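Long-range contact in capsular polysaccharide biosynthesis protein (PDB 4BQN), which binds coenzyme A and probably acts as an acetyltransferase in the biosynthesis of capsular polysaccharide: residues F63-V68 with Y77-L82. The protein carries 1 engineered substitution. Residues are numbered along the deposited sequence; the frame is centred on the assembly and turned at random.
Sequences FLYQPV and YSSVFL. With COA (coenzyme A), chain C.
V68 and S79 meet through a pair of hydrogen bonds that ties the loop following strand 62-65, an inner strand of the parallel sheet, to helix 79-83 just past its N-cap, S78: a worked example of a helix start pinned to the loop that leaves a strand's C-terminal end, beside a cofactor pocket. V68 N donates almost straight (172°) to S79 OG at 3.1 Å, while S79 N, in the plane of the V68 carbonyl and on a lone pair, donates to V68 O at 2.9 Å. A chi1 of 52° swings the S79 hydroxyl between its own N and carbonyl carbon, bringing it up to V68 N; D173 also bonds it. S79 CB meets the Y65 ring obliquely, 3.5 Å from Y65 CD2, and D173 holds the tyrosine hydroxyl too, so one carboxylate spans both residues. Back on the strand, F63 CZ approaches L82 CB obliquely at 4.0 Å, and Y11 packs against both side chains. At the other end V68 CA lies 3.4 Å from COA O5A, placing the paired backbone at the coenzyme A phosphates. V68 O is further satisfied by a water, which donates to it and accepts from V80 N at 3.0 Å.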
loop_
_atom_site.group_PDB
_atom_site.type_symbol
_atom_site.label_atom_id
_atom_site.label_comp_id
_atom_site.label_asym_id
_atom_site.label_seq_id
_atom_site.Cartn_x
_atom_site.Cartn_y
_atom_site.Cartn_z
ATOM N N PHE A 63 20.279 7.338 0.940
ATOM C CA PHE A 63 18.929 7.820 0.670
ATOM C C PHE A 63 18.147 6.594 0.221
ATOM O O PHE A 63 18.362 6.087 -0.881
ATOM C CB PHE A 63 18.965 8.893 -0.424
ATOM C CG PHE A 63 17.640 9.561 -0.722
ATOM C CD1 PHE A 63 16.877 10.157 0.279
ATOM C CD2 PHE A 63 17.188 9.649 -2.039
ATOM C CE1 PHE A 63 15.675 10.792 -0.020
ATOM C CE2 PHE A 63 15.987 10.280 -2.346
ATOM C CZ PHE A 63 15.229 10.858 -1.336
ATOM N N LEU A 64 17.311 6.078 1.118
ATOM C CA LEU A 64 16.384 5.000 0.769
ATOM C C LEU A 64 15.100 5.670 0.349
ATOM O O LEU A 64 14.569 6.506 1.063
ATOM C CB LEU A 64 16.111 4.086 1.967
ATOM C CG LEU A 64 17.196 3.102 2.399
ATOM C CD1 LEU A 64 16.874 2.519 3.767
ATOM C CD2 LEU A 64 17.385 1.992 1.371
ATOM N N TYR A 65 14.600 5.321 -0.830
ATOM C CA TYR A 65 13.439 6.038 -1.324
ATOM C C TYR A 65 12.556 5.142 -2.161
ATOM O O TYR A 65 13.021 4.163 -2.757
ATOM C CB TYR A 65 13.877 7.271 -2.149
ATOM C CG TYR A 65 14.520 6.892 -3.457
ATOM C CD1 TYR A 65 15.880 6.552 -3.524
ATOM C CD2 TYR A 65 13.757 6.802 -4.617
ATOM C CE1 TYR A 65 16.460 6.148 -4.720
ATOM C CE2 TYR A 65 14.327 6.399 -5.820
ATOM C CZ TYR A 65 15.670 6.068 -5.856
ATOM O OH TYR A 65 16.221 5.676 -7.048
ATOM N N GLN A 66 11.285 5.499 -2.237
ATOM C CA GLN A 66 10.381 4.840 -3.159
ATOM C C GLN A 66 10.203 5.707 -4.389
ATOM O O GLN A 66 10.260 6.943 -4.295
ATOM C CB GLN A 66 9.034 4.595 -2.485
ATOM C CG GLN A 66 9.168 3.684 -1.273
ATOM C CD GLN A 66 7.850 3.359 -0.616
ATOM O OE1 GLN A 66 7.103 4.256 -0.233
ATOM N NE2 GLN A 66 7.557 2.067 -0.464
ATOM N N PRO A 67 9.982 5.089 -5.556
ATOM C CA PRO A 67 9.743 5.891 -6.758
ATOM C C PRO A 67 8.534 6.838 -6.632
ATOM O O PRO A 67 7.466 6.425 -6.184
ATOM C CB PRO A 67 9.471 4.824 -7.823
ATOM C CG PRO A 67 10.279 3.641 -7.380
ATOM C CD PRO A 67 10.055 3.651 -5.874
ATOM N N VAL A 68 8.726 8.102 -7.005
ATOM C CA VAL A 68 7.638 9.091 -7.001
ATOM C C VAL A 68 7.777 9.926 -8.259
ATOM O O VAL A 68 8.784 10.604 -8.459
ATOM C CB VAL A 68 7.671 10.032 -5.762
ATOM C CG1 VAL A 68 6.520 11.034 -5.831
ATOM C CG2 VAL A 68 7.607 9.250 -4.458
ATOM N N TYR A 77 8.976 17.020 -5.561
ATOM C CA TYR A 77 8.648 15.847 -4.746
ATOM C C TYR A 77 9.050 14.549 -5.434
ATOM O O TYR A 77 8.886 13.468 -4.866
ATOM C CB TYR A 77 7.147 15.824 -4.435
ATOM C CG TYR A 77 6.680 17.107 -3.794
ATOM C CD1 TYR A 77 6.798 17.300 -2.419
ATOM C CD2 TYR A 77 6.159 18.147 -4.567
ATOM C CE1 TYR A 77 6.401 18.483 -1.828
ATOM C CE2 TYR A 77 5.763 19.337 -3.984
ATOM C CZ TYR A 77 5.889 19.495 -2.608
ATOM O OH TYR A 77 5.507 20.667 -1.998
ATOM N N SER A 78 9.552 14.648 -6.664
ATOM C CA SER A 78 9.871 13.455 -7.451
ATOM C C SER A 78 11.168 12.798 -6.987
ATOM O O SER A 78 12.117 13.481 -6.567
ATOM C CB SER A 78 9.922 13.784 -8.941
ATOM O OG SER A 78 11.073 14.555 -9.254
ATOM N N SER A 79 11.210 11.469 -7.049
ATOM C CA SER A 79 12.400 10.759 -6.596
ATOM C C SER A 79 13.641 11.081 -7.431
ATOM O O SER A 79 14.736 11.204 -6.886
ATOM C CB SER A 79 12.146 9.251 -6.536
ATOM O OG SER A 79 11.624 8.757 -7.762
ATOM N N VAL A 80 13.465 11.255 -8.741
ATOM C CA VAL A 80 14.577 11.620 -9.630
ATOM C C VAL A 80 15.236 12.926 -9.164
ATOM O O VAL A 80 16.459 13.016 -9.071
ATOM C CB VAL A 80 14.099 11.734 -11.091
ATOM C CG1 VAL A 80 15.056 12.571 -11.933
ATOM C CG2 VAL A 80 13.940 10.343 -11.691
ATOM N N PHE A 81 14.423 13.929 -8.860
ATOM C CA PHE A 81 14.940 15.249 -8.531
ATOM C C PHE A 81 15.603 15.230 -7.161
ATOM O O PHE A 81 16.682 15.796 -6.976
ATOM C CB PHE A 81 13.790 16.260 -8.574
ATOM C CG PHE A 81 14.210 17.685 -8.368
ATOM C CD1 PHE A 81 14.874 18.385 -9.376
ATOM C CD2 PHE A 81 13.909 18.350 -7.182
ATOM C CE1 PHE A 81 15.236 19.713 -9.197
ATOM C CE2 PHE A 81 14.265 19.679 -7.005
ATOM C CZ PHE A 81 14.934 20.357 -8.011
ATOM N N LEU A 82 14.974 14.569 -6.197
ATOM C CA LEU A 82 15.532 14.494 -4.857
ATOM C C LEU A 82 16.858 13.734 -4.827
ATOM O O LEU A 82 17.824 14.204 -4.225
ATOM C CB LEU A 82 14.517 13.882 -3.888
ATOM C CG LEU A 82 13.281 14.765 -3.654
ATOM C CD1 LEU A 82 12.148 13.942 -3.067
ATOM C CD2 LEU A 82 13.601 15.967 -2.777
HETATM N N1A COA C . -1.187 -2.047 -8.554
HETATM C C2A COA C . -2.215 -1.216 -8.861
HETATM N N3A COA C . -2.169 0.108 -8.632
HETATM C C4A COA C . -1.046 0.654 -8.110
HETATM C C5A COA C . 0.098 -0.182 -7.769
HETATM C C6A COA C . -0.027 -1.612 -8.024
HETATM N N6A COA C . 0.993 -2.442 -7.723
HETATM N N7A COA C . 1.070 0.612 -7.263
HETATM C C8A COA C . 0.583 1.878 -7.292
HETATM N N9A COA C . -0.682 1.890 -7.771
HETATM C C1B COA C . -1.553 3.047 -8.015
HETATM C C2B COA C . -1.413 4.192 -7.028
HETATM O O2B COA C . -2.256 3.979 -5.894
HETATM C C3B COA C . -1.859 5.350 -7.907
HETATM O O3B COA C . -3.295 5.279 -7.994
HETATM P P3B COA C . -4.182 6.478 -8.596
HETATM O O7A COA C . -5.596 6.032 -8.318
HETATM O O8A COA C . -3.771 7.686 -7.798
HETATM O O9A COA C . -3.837 6.569 -10.064
HETATM C C4B COA C . -1.275 4.993 -9.273
HETATM O O4B COA C . -1.105 3.574 -9.266
HETATM C C5B COA C . 0.058 5.676 -9.584
HETATM O O5B COA C . 0.953 5.353 -8.526
HETATM P P1A COA C . 2.448 4.892 -8.796
HETATM O O1A COA C . 3.008 4.497 -7.461
HETATM O O2A COA C . 2.506 3.878 -9.899
HETATM O O3A COA C . 3.222 6.174 -9.357
HETATM P P2A COA C . 3.504 7.668 -8.823
HETATM O O4A COA C . 2.784 8.615 -9.749
HETATM O O5A COA C . 5.001 7.779 -8.729
HETATM O O6A COA C . 2.842 7.781 -7.380
HETATM C CBP COA C . 2.399 7.516 -5.038
HETATM C CCP COA C . 3.447 7.365 -6.139
HETATM C CDP COA C . 2.978 7.083 -3.696
HETATM C CEP COA C . 2.057 8.991 -4.916
HETATM C CAP COA C . 1.166 6.663 -5.435
HETATM O OAP COA C . 1.485 5.273 -5.339
HETATM C C9P COA C . -0.135 6.902 -4.684
HETATM O O9P COA C . -0.890 7.804 -5.027
HETATM N N8P COA C . -0.457 6.068 -3.690
HETATM C C7P COA C . -1.713 6.180 -2.959
HETATM C C6P COA C . -1.778 7.322 -1.961
HETATM C C5P COA C . -0.705 7.106 -0.928
HETATM O O5P COA C . 0.415 7.573 -1.070
HETATM N N4P COA C . -1.068 6.387 0.118
HETATM C C3P COA C . -0.152 6.091 1.183
HETATM C C2P COA C . -0.042 4.594 1.358
HETATM S S1P COA C . 1.457 4.260 2.194
HETATM O O HOH W 1 10.955 10.717 -10.332
#